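Local coordinates for protein Ufm1-specific protease (Caenorhabditis elegans, PDB 5EJJ) that acts as a thiol protease that cleaves the peptide bond at the C-terminal glycine of the ubiquitin-like modifier ufm-1, which is attached to target proteins, at residues Q9-N14 with I47-A52; G39-K44 with D72-G77; L123-S128 with P246-D251. All coordinates share one frame; numbering follows the deposited sequence.

Contact 1 of 3, residues Q9-N14 with I47-A52; sequences QAMFQN and IHVLFA
Met-11 reaches from helix 9-14 into the angle between Val-49 and Phe-51, two side chains on the same face of strand 47-52. Its CG does most of the touching, 3.8 Å from Val-49 CG1 and just as near to CZ of the Phe-51 ring. The methionine slants across the valine but stands at about a right angle to the phenylalanine. With CG anti to the backbone N (chi1 176°), the chain runs out straight as far as SD before bending at its last torsion. The same ring receives the helix backbone as well: Met-11 O lies at its edge, near the ring plane, 3.4 Å from Phe-51 CE1. One turn further on, Asn-14 CB comes to 4.1 Å from Phe-51 CD1. The result is a helix-on-sheet layer, in which helix 8-19 packs against an edge strand of the N-terminal MPN domain sheet, with the two short axes 8.0 Å apart and 24° from parallel. Asn-14 adds a polar tie to this largely apolar meeting, its ND2 donating to Val-49 O over 2.7 Å. The acceptor lies nearly in the amide plane of the asparagine, whereas the donor is tilted 30° from the carbonyl plane. A leucine here would probably leave Val-49 O without this side-chain donor, and the helix without its hydrogen bond to the strand. Beyond the segments, Tyr-15 meets the Phe-51 ring edge-to-face, Phe-110 of helix 107-113 touches Met-11, and Leu-79 of strand 74-81 packs against both Val-49 and Phe-51.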
loop_
_atom_site.group_PDB
_atom_site.type_symbol
_atom_site.label_atom_id
_atom_site.label_comp_id
_atom_site.label_asym_id
_atom_site.label_seq_id
_atom_site.Cartn_x
_atom_site.Cartn_y
_atom_site.Cartn_z
ATOM N N GLN A 9 -7.379 6.950 16.568
ATOM C CA GLN A 9 -6.777 7.924 15.651
ATOM C C GLN A 9 -7.139 7.553 14.237
ATOM O O GLN A 9 -7.622 8.392 13.460
ATOM C CB GLN A 9 -5.246 7.977 15.746
ATOM C CG GLN A 9 -4.639 8.313 17.115
ATOM C CD GLN A 9 -4.987 9.714 17.621
ATOM O OE1 GLN A 9 -5.776 10.449 16.993
ATOM N NE2 GLN A 9 -4.404 10.090 18.772
ATOM N N ALA A 10 -6.905 6.276 13.918
ATOM C CA ALA A 10 -7.129 5.733 12.582
ATOM C C ALA A 10 -8.572 6.010 12.164
ATOM O O ALA A 10 -8.820 6.541 11.077
ATOM C CB ALA A 10 -6.827 4.282 12.575
ATOM N N MET A 11 -9.509 5.694 13.064
ATOM C CA MET A 11 -10.933 5.994 12.882
ATOM C C MET A 11 -11.196 7.452 12.552
ATOM O O MET A 11 -11.829 7.727 11.544
ATOM C CB MET A 11 -11.729 5.621 14.124
ATOM C CG MET A 11 -13.205 5.995 14.030
ATOM S SD MET A 11 -14.183 5.543 15.500
ATOM C CE MET A 11 -13.396 6.521 16.777
ATOM N N PHE A 12 -10.719 8.373 13.401
ATOM C CA PHE A 12 -10.876 9.818 13.197
ATOM C C PHE A 12 -10.383 10.232 11.826
ATOM O O PHE A 12 -11.041 10.990 11.105
ATOM C CB PHE A 12 -10.083 10.610 14.237
ATOM C CG PHE A 12 -10.572 10.429 15.637
ATOM C CD1 PHE A 12 -11.928 10.235 15.893
ATOM C CD2 PHE A 12 -9.684 10.428 16.695
ATOM C CE1 PHE A 12 -12.394 10.041 17.183
ATOM C CE2 PHE A 12 -10.139 10.237 17.986
ATOM C CZ PHE A 12 -11.503 10.043 18.230
ATOM N N GLN A 13 -9.208 9.735 11.469
ATOM C CA GLN A 13 -8.649 10.025 10.166
ATOM C C GLN A 13 -9.540 9.520 9.036
ATOM O O GLN A 13 -9.548 10.082 7.950
ATOM C CB GLN A 13 -7.283 9.384 10.038
ATOM C CG GLN A 13 -6.638 9.677 8.723
ATOM C CD GLN A 13 -6.380 11.138 8.574
ATOM O OE1 GLN A 13 -6.027 11.812 9.545
ATOM N NE2 GLN A 13 -6.562 11.654 7.365
ATOM N N ASN A 14 -10.276 8.443 9.264
ATOM C CA ASN A 14 -11.140 7.958 8.208
ATOM C C ASN A 14 -12.299 8.909 8.004
ATOM O O ASN A 14 -12.614 9.264 6.871
ATOM C CB ASN A 14 -11.636 6.556 8.502
ATOM C CG ASN A 14 -10.716 5.477 7.957
ATOM O OD1 ASN A 14 -9.691 5.749 7.321
ATOM N ND2 ASN A 14 -11.084 4.229 8.217
ATOM N N ILE A 47 -10.457 -3.331 13.147
ATOM C CA ILE A 47 -9.361 -2.999 12.242
ATOM C C ILE A 47 -9.703 -1.849 11.302
ATOM O O ILE A 47 -8.841 -1.042 10.990
ATOM C CB ILE A 47 -8.894 -4.223 11.420
ATOM C CG1 ILE A 47 -8.457 -5.344 12.345
ATOM C CG2 ILE A 47 -7.743 -3.875 10.522
ATOM C CD1 ILE A 47 -7.332 -4.972 13.215
ATOM N N HIS A 48 -10.950 -1.780 10.843
ATOM C CA HIS A 48 -11.376 -0.761 9.877
ATOM C C HIS A 48 -12.691 -0.127 10.299
ATOM O O HIS A 48 -13.690 -0.818 10.446
ATOM C CB HIS A 48 -11.613 -1.359 8.493
ATOM C CG HIS A 48 -10.405 -1.989 7.871
ATOM N ND1 HIS A 48 -9.306 -1.262 7.469
ATOM C CD2 HIS A 48 -10.145 -3.278 7.545
ATOM C CE1 HIS A 48 -8.406 -2.079 6.950
ATOM N NE2 HIS A 48 -8.891 -3.309 6.982
ATOM N N VAL A 49 -12.708 1.187 10.483
ATOM C CA VAL A 49 -13.967 1.875 10.664
ATOM C C VAL A 49 -14.295 2.632 9.384
ATOM O O VAL A 49 -13.585 3.552 8.986
ATOM C CB VAL A 49 -13.929 2.800 11.866
ATOM C CG1 VAL A 49 -15.247 3.519 11.992
ATOM C CG2 VAL A 49 -13.657 1.994 13.117
ATOM N N LEU A 50 -15.353 2.217 8.702
ATOM C CA LEU A 50 -15.677 2.852 7.431
ATOM C C LEU A 50 -16.935 3.715 7.496
ATOM O O LEU A 50 -18.030 3.224 7.768
ATOM C CB LEU A 50 -15.763 1.821 6.321
ATOM C CG LEU A 50 -14.406 1.187 6.018
ATOM C CD1 LEU A 50 -14.537 0.069 4.965
ATOM C CD2 LEU A 50 -13.371 2.254 5.603
ATOM N N PHE A 51 -16.757 5.013 7.259
ATOM C CA PHE A 51 -17.860 5.960 7.302
ATOM C C PHE A 51 -18.542 6.075 5.936
ATOM O O PHE A 51 -17.905 5.902 4.884
ATOM C CB PHE A 51 -17.357 7.327 7.767
ATOM C CG PHE A 51 -16.867 7.339 9.173
ATOM C CD1 PHE A 51 -15.524 7.183 9.450
ATOM C CD2 PHE A 51 -17.746 7.489 10.225
ATOM C CE1 PHE A 51 -15.059 7.189 10.764
ATOM C CE2 PHE A 51 -17.291 7.483 11.551
ATOM C CZ PHE A 51 -15.950 7.331 11.819
ATOM N N ALA A 52 -19.839 6.372 5.961
ATOM C CA ALA A 52 -20.623 6.538 4.740
ATOM C C ALA A 52 -21.852 7.423 4.959
ATOM O O ALA A 52 -22.485 7.376 6.028
ATOM C CB ALA A 52 -21.060 5.192 4.212
#

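Contact 2 of 3, residues G39-K44 with D72-G77; sequences GRKARK and DIELVG
Lys-41 N, Asp-72 O and Glu-74 OE1 all converge on one water, which accepts from the backbone amide and donates to the two oxygens. The water lies 2.7 Å from Glu-74 OE1. It continues the link between 39-44 and 72-77 beyond the Gly-39/Glu-74 pair. Within the two segments the direct pairing is one antiparallel hydrogen-bonded pair: Gly-39 N gives to Glu-74 O at 2.8 Å, and Glu-74 N returns the bond to Gly-39 O. Val-76 comes alongside the glycine, its CG2 lying 3.8 Å from Gly-39 N, and its other methyl, CG1, reaches Lys-41. Nearer the start of 72-77 a salt bridge forms, Arg-40 NE to Asp-72 OD2 at 2.9 Å. The oxygen approaches the guanidinium at its edge, 16° out of the plane, and the carboxylate is turned 31° from that plane. The arginine chain is extended from CG to NE, which brings NE to Asp-72 OD2, the two side chains crossing at a slant. A second water joins Arg-40 NH2 to Asp-72 OD1, so both carboxylate oxygens are engaged with one guanidinium, directly and through solvent. Lys-41 NZ and Glu-74 OE2, 3.7 Å apart, make a long salt bridge. In the MPN sheet this contact joins the end of strand 33-40 to the start of strand 74-81, where Val-76 and Gly-77 both face Val-37 in a classic beta bulge. Strand 45-53 flanks 33-40 on its other edge and lends Ile-47 to pack on Arg-40 and Ile-73, while Glu-66 of helix 59-68 accepts a bond from Leu-75 N.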
loop_
_atom_site.group_PDB
_atom_site.type_symbol
_atom_site.label_atom_id
_atom_site.label_comp_id
_atom_site.label_asym_id
_atom_site.label_seq_id
_atom_site.Cartn_x
_atom_site.Cartn_y
_atom_site.Cartn_z
ATOM N N GLY A 39 -13.537 -5.951 11.718
ATOM C CA GLY A 39 -12.545 -6.335 12.693
ATOM C C GLY A 39 -12.336 -7.816 12.833
ATOM O O GLY A 39 -12.975 -8.617 12.147
ATOM N N ARG A 40 -11.411 -8.169 13.721
ATOM C CA ARG A 40 -11.119 -9.547 14.045
ATOM C C ARG A 40 -11.985 -9.978 15.240
ATOM O O ARG A 40 -11.646 -9.727 16.400
ATOM C CB ARG A 40 -9.631 -9.695 14.340
ATOM C CG ARG A 40 -8.732 -9.322 13.165
ATOM C CD ARG A 40 -7.237 -9.311 13.536
ATOM N NE ARG A 40 -6.418 -9.003 12.364
ATOM C CZ ARG A 40 -5.342 -8.224 12.374
ATOM N NH1 ARG A 40 -4.943 -7.658 13.503
ATOM N NH2 ARG A 40 -4.658 -8.021 11.253
ATOM N N LYS A 41 -13.113 -10.616 14.932
ATOM C CA LYS A 41 -14.169 -10.918 15.895
ATOM C C LYS A 41 -13.727 -11.735 17.084
ATOM O O LYS A 41 -14.200 -11.520 18.181
ATOM C CB LYS A 41 -15.322 -11.638 15.201
ATOM C CG LYS A 41 -16.608 -11.706 15.999
ATOM C CD LYS A 41 -17.768 -11.798 15.025
ATOM C CE LYS A 41 -18.963 -12.565 15.566
ATOM N NZ LYS A 41 -19.702 -13.180 14.404
ATOM N N ALA A 42 -12.832 -12.687 16.882
ATOM C CA ALA A 42 -12.446 -13.557 17.988
ATOM C C ALA A 42 -11.682 -12.764 19.029
ATOM O O ALA A 42 -11.995 -12.835 20.219
ATOM C CB ALA A 42 -11.612 -14.721 17.502
ATOM N N ARG A 43 -10.696 -11.987 18.579
ATOM C CA ARG A 43 -9.871 -11.240 19.521
ATOM C C ARG A 43 -10.394 -9.841 19.816
ATOM O O ARG A 43 -9.702 -9.037 20.424
ATOM C CB ARG A 43 -8.390 -11.220 19.121
ATOM C CG ARG A 43 -8.064 -10.435 17.907
ATOM C CD ARG A 43 -6.635 -10.741 17.503
ATOM N NE ARG A 43 -5.650 -9.850 18.114
ATOM C CZ ARG A 43 -4.523 -9.480 17.502
ATOM N NH1 ARG A 43 -4.263 -9.926 16.277
ATOM N NH2 ARG A 43 -3.651 -8.672 18.104
ATOM N N LYS A 44 -11.633 -9.595 19.410
ATOM C CA LYS A 44 -12.344 -8.368 19.728
ATOM C C LYS A 44 -11.501 -7.137 19.451
ATOM O O LYS A 44 -11.331 -6.281 20.325
ATOM C CB LYS A 44 -12.832 -8.395 21.159
ATOM C CG LYS A 44 -13.967 -9.364 21.342
ATOM C CD LYS A 44 -14.421 -9.413 22.787
ATOM C CE LYS A 44 -15.886 -9.817 22.896
ATOM N NZ LYS A 44 -16.107 -11.272 22.683
ATOM N N ASP A 72 -9.499 -12.676 7.343
ATOM C CA ASP A 72 -9.665 -12.825 8.788
ATOM C C ASP A 72 -10.544 -11.741 9.424
ATOM O O ASP A 72 -10.822 -11.766 10.618
ATOM C CB ASP A 72 -8.309 -12.866 9.470
ATOM C CG ASP A 72 -7.607 -11.525 9.458
ATOM O OD1 ASP A 72 -7.397 -10.941 8.367
ATOM O OD2 ASP A 72 -7.269 -11.042 10.553
ATOM N N ILE A 73 -10.993 -10.799 8.612
ATOM C CA ILE A 73 -11.711 -9.639 9.085
ATOM C C ILE A 73 -13.157 -9.686 8.627
ATOM O O ILE A 73 -13.450 -10.008 7.487
ATOM C CB ILE A 73 -11.037 -8.399 8.527
ATOM C CG1 ILE A 73 -9.663 -8.269 9.155
ATOM C CG2 ILE A 73 -11.853 -7.154 8.776
ATOM C CD1 ILE A 73 -9.022 -6.949 8.911
ATOM N N GLU A 74 -14.079 -9.369 9.522
ATOM C CA GLU A 74 -15.481 -9.323 9.140
ATOM C C GLU A 74 -16.194 -8.167 9.816
ATOM O O GLU A 74 -15.632 -7.478 10.661
ATOM C CB GLU A 74 -16.154 -10.613 9.559
ATOM C CG GLU A 74 -16.231 -10.765 11.042
ATOM C CD GLU A 74 -16.492 -12.192 11.442
ATOM O OE1 GLU A 74 -15.525 -12.890 11.845
ATOM O OE2 GLU A 74 -17.668 -12.626 11.345
ATOM N N LEU A 75 -17.441 -7.967 9.429
ATOM C CA LEU A 75 -18.339 -7.028 10.086
ATOM C C LEU A 75 -18.495 -7.360 11.559
ATOM O O LEU A 75 -18.892 -8.462 11.900
ATOM C CB LEU A 75 -19.698 -7.160 9.412
ATOM C CG LEU A 75 -20.716 -6.046 9.506
ATOM C CD1 LEU A 75 -21.588 -6.374 10.655
ATOM C CD2 LEU A 75 -19.984 -4.720 9.684
ATOM N N VAL A 76 -18.187 -6.412 12.436
ATOM C CA VAL A 76 -18.313 -6.651 13.884
ATOM C C VAL A 76 -19.293 -5.681 14.517
ATOM O O VAL A 76 -19.756 -5.933 15.618
ATOM C CB VAL A 76 -16.953 -6.597 14.682
ATOM C CG1 VAL A 76 -16.102 -7.830 14.437
ATOM C CG2 VAL A 76 -16.180 -5.337 14.355
ATOM N N GLY A 77 -19.617 -4.591 13.823
ATOM C CA GLY A 77 -20.549 -3.612 14.351
ATOM C C GLY A 77 -20.806 -2.461 13.397
ATOM O O GLY A 77 -20.318 -2.453 12.268
HETATM O O HOH W 1 -5.474 -8.911 8.740
HETATM O O HOH W 2 -12.954 -12.250 12.468
#

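Contact 3 of 3, residues L123-S128 with P246-D251; sequences LMEGAS and PAFFGD
Ala-127 and Ala-247 form an antiparallel hydrogen-bonded pair, each backbone N donating to the other's O at 2.7 Å, and the next pair, Ser-128 with Pro-246, is a non-hydrogen-bonded one. Proline has no amide hydrogen to offer, and this position in the ladder asks for none; instead Pro-246 CA approaches Ala-127 O at 3.3 Å in a CA-H...O contact. On the face of the alanines the two methyl groups meet, Ala-127 CB to Ala-247 CB, at 4.0 Å. The ladder illustrates how two strands part at a sheet end: past the alanine pair both segments leave strand geometry, and an aromatic side chain from 246-251 reaches the backbone of 125-126. That side chain is Phe-248, whose CG stands anti to its own carbonyl carbon (chi1 -67°), which turns the ring toward 123-128. Its CE1 lies 3.4 Å from Glu-125 O, and its CD1 is 3.9 Å from Gly-126 CA, the backbone passing obliquely by the ring. Gly-126 has a positive phi of 92°, a conformation that glycine adopts readily, and its lack of a side chain lets the ring lie beside its CA. The Glu-125 and Phe-248 side chains cross at about a right angle, carboxylate and ring planes 71° apart. A water donates to Glu-125 OE2 over 2.9 Å and reaches on, weakly, to Phe-249 O. From Phe-248 to Asp-251 segment 246-251 folds into a type II beta turn, with Gly-250 at its third position. This segment belongs to the UfSP2 N-terminal family region, at the edge of a mixed sheet. Strand 127-139 lies there between edge strand 235-247 and strand 199-205, to which Ser-128 is bonded through Ile-200. Helix 253-280 follows the turn, and its Arg-259 takes Pro-246 O as acceptor, forms a salt bridge with Asp-251 and touches Phe-248.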
loop_
_atom_site.group_PDB
_atom_site.type_symbol
_atom_site.label_atom_id
_atom_site.label_comp_id
_atom_site.label_asym_id
_atom_site.label_seq_id
_atom_site.Cartn_x
_atom_site.Cartn_y
_atom_site.Cartn_z
ATOM N N LEU A 123 -1.138 -2.560 15.085
ATOM C CA LEU A 123 0.039 -2.736 14.225
ATOM C C LEU A 123 -0.149 -3.805 13.151
ATOM O O LEU A 123 -0.969 -4.713 13.310
ATOM C CB LEU A 123 1.245 -3.137 15.073
ATOM C CG LEU A 123 1.677 -2.228 16.232
ATOM C CD1 LEU A 123 2.768 -2.884 17.052
ATOM C CD2 LEU A 123 2.129 -0.879 15.733
ATOM N N MET A 124 0.620 -3.721 12.060
ATOM C CA MET A 124 0.601 -4.788 11.061
ATOM C C MET A 124 1.030 -6.062 11.726
ATOM O O MET A 124 1.662 -6.037 12.775
ATOM C CB MET A 124 1.525 -4.491 9.895
ATOM C CG MET A 124 0.809 -3.784 8.799
ATOM S SD MET A 124 1.926 -3.116 7.585
ATOM C CE MET A 124 3.307 -2.669 8.642
ATOM N N GLU A 125 0.709 -7.182 11.109
ATOM C CA GLU A 125 0.940 -8.457 11.744
ATOM C C GLU A 125 0.774 -9.494 10.654
ATOM O O GLU A 125 -0.101 -9.349 9.808
ATOM C CB GLU A 125 -0.130 -8.642 12.797
ATOM C CG GLU A 125 0.197 -9.615 13.871
ATOM C CD GLU A 125 -0.890 -9.652 14.939
ATOM O OE1 GLU A 125 -1.271 -8.570 15.480
ATOM O OE2 GLU A 125 -1.375 -10.776 15.218
ATOM N N GLY A 126 1.638 -10.506 10.638
ATOM C CA GLY A 126 1.458 -11.656 9.763
ATOM C C GLY A 126 2.123 -11.614 8.398
ATOM O O GLY A 126 2.586 -10.577 7.918
ATOM N N ALA A 127 2.171 -12.776 7.762
ATOM C CA ALA A 127 2.649 -12.869 6.389
ATOM C C ALA A 127 1.447 -12.913 5.437
ATOM O O ALA A 127 0.317 -13.130 5.872
ATOM C CB ALA A 127 3.518 -14.102 6.223
ATOM N N SER A 128 1.689 -12.683 4.150
ATOM C CA SER A 128 0.658 -12.852 3.130
ATOM C C SER A 128 0.890 -14.119 2.325
ATOM O O SER A 128 1.897 -14.207 1.636
ATOM C CB SER A 128 0.674 -11.677 2.158
ATOM O OG SER A 128 0.112 -10.528 2.751
ATOM N N PRO A 246 -3.941 -13.808 4.912
ATOM C CA PRO A 246 -2.934 -13.695 5.967
ATOM C C PRO A 246 -2.520 -15.000 6.640
ATOM O O PRO A 246 -3.360 -15.809 7.003
ATOM C CB PRO A 246 -3.607 -12.776 6.986
ATOM C CG PRO A 246 -5.016 -12.861 6.690
ATOM C CD PRO A 246 -5.127 -13.010 5.234
ATOM N N ALA A 247 -1.206 -15.166 6.797
ATOM C CA ALA A 247 -0.580 -16.199 7.626
ATOM C C ALA A 247 -0.133 -15.564 8.939
ATOM O O ALA A 247 0.862 -14.826 8.965
ATOM C CB ALA A 247 0.631 -16.732 6.912
ATOM N N PHE A 248 -0.855 -15.818 10.024
ATOM C CA PHE A 248 -0.479 -15.225 11.302
ATOM C C PHE A 248 0.371 -16.210 12.093
ATOM O O PHE A 248 0.146 -17.421 12.033
ATOM C CB PHE A 248 -1.713 -14.821 12.111
ATOM C CG PHE A 248 -2.491 -13.700 11.502
ATOM C CD1 PHE A 248 -1.956 -12.424 11.447
ATOM C CD2 PHE A 248 -3.755 -13.917 10.989
ATOM C CE1 PHE A 248 -2.661 -11.382 10.894
ATOM C CE2 PHE A 248 -4.468 -12.885 10.423
ATOM C CZ PHE A 248 -3.921 -11.611 10.376
ATOM N N PHE A 249 1.363 -15.692 12.812
ATOM C CA PHE A 249 2.208 -16.544 13.632
ATOM C C PHE A 249 1.343 -17.264 14.661
ATOM O O PHE A 249 0.571 -16.632 15.391
ATOM C CB PHE A 249 3.301 -15.724 14.308
ATOM C CG PHE A 249 4.124 -16.501 15.308
ATOM C CD1 PHE A 249 5.284 -17.167 14.912
ATOM C CD2 PHE A 249 3.755 -16.550 16.644
ATOM C CE1 PHE A 249 6.046 -17.878 15.831
ATOM C CE2 PHE A 249 4.503 -17.251 17.552
ATOM C CZ PHE A 249 5.652 -17.921 17.147
ATOM N N GLY A 250 1.444 -18.589 14.674
ATOM C CA GLY A 250 0.793 -19.395 15.677
ATOM C C GLY A 250 -0.452 -20.136 15.242
ATOM O O GLY A 250 -1.037 -20.847 16.056
ATOM N N ASP A 251 -0.888 -19.992 13.992
ATOM C CA ASP A 251 -2.100 -20.735 13.584
ATOM C C ASP A 251 -1.848 -22.061 12.869
ATOM O O ASP A 251 -0.795 -22.267 12.263
ATOM C CB ASP A 251 -3.173 -19.880 12.869
ATOM C CG ASP A 251 -2.608 -19.014 11.759
ATOM O OD1 ASP A 251 -3.246 -17.987 11.446
ATOM O OD2 ASP A 251 -1.540 -19.342 11.198
HETATM O O HOH W 3 -0.124 -13.358 15.115
#

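From the N terminus, helix 8-19 opens contact 1, and strand 33-40 then opens contact 2 before strand 45-53 returns to close the first; contact 2 closes only when 72-77 arrives, so the two loops cross. Both reach the same MPN domain sheet, where His-48 packs on Ile-73. Contact 3 follows in series, and its long loop, from 123-128 to 246-251, closes at the edge of a different sheet. Contacts 2 and 3 nevertheless touch: Arg-43 forms a salt bridge with Glu-125, and Asp-72 packs on Pro-246 and Phe-248. Contact 1 thus ties helix to sheet within the N-terminal domain, while contacts 2 and 3 join that sheet to the five-stranded one that follows.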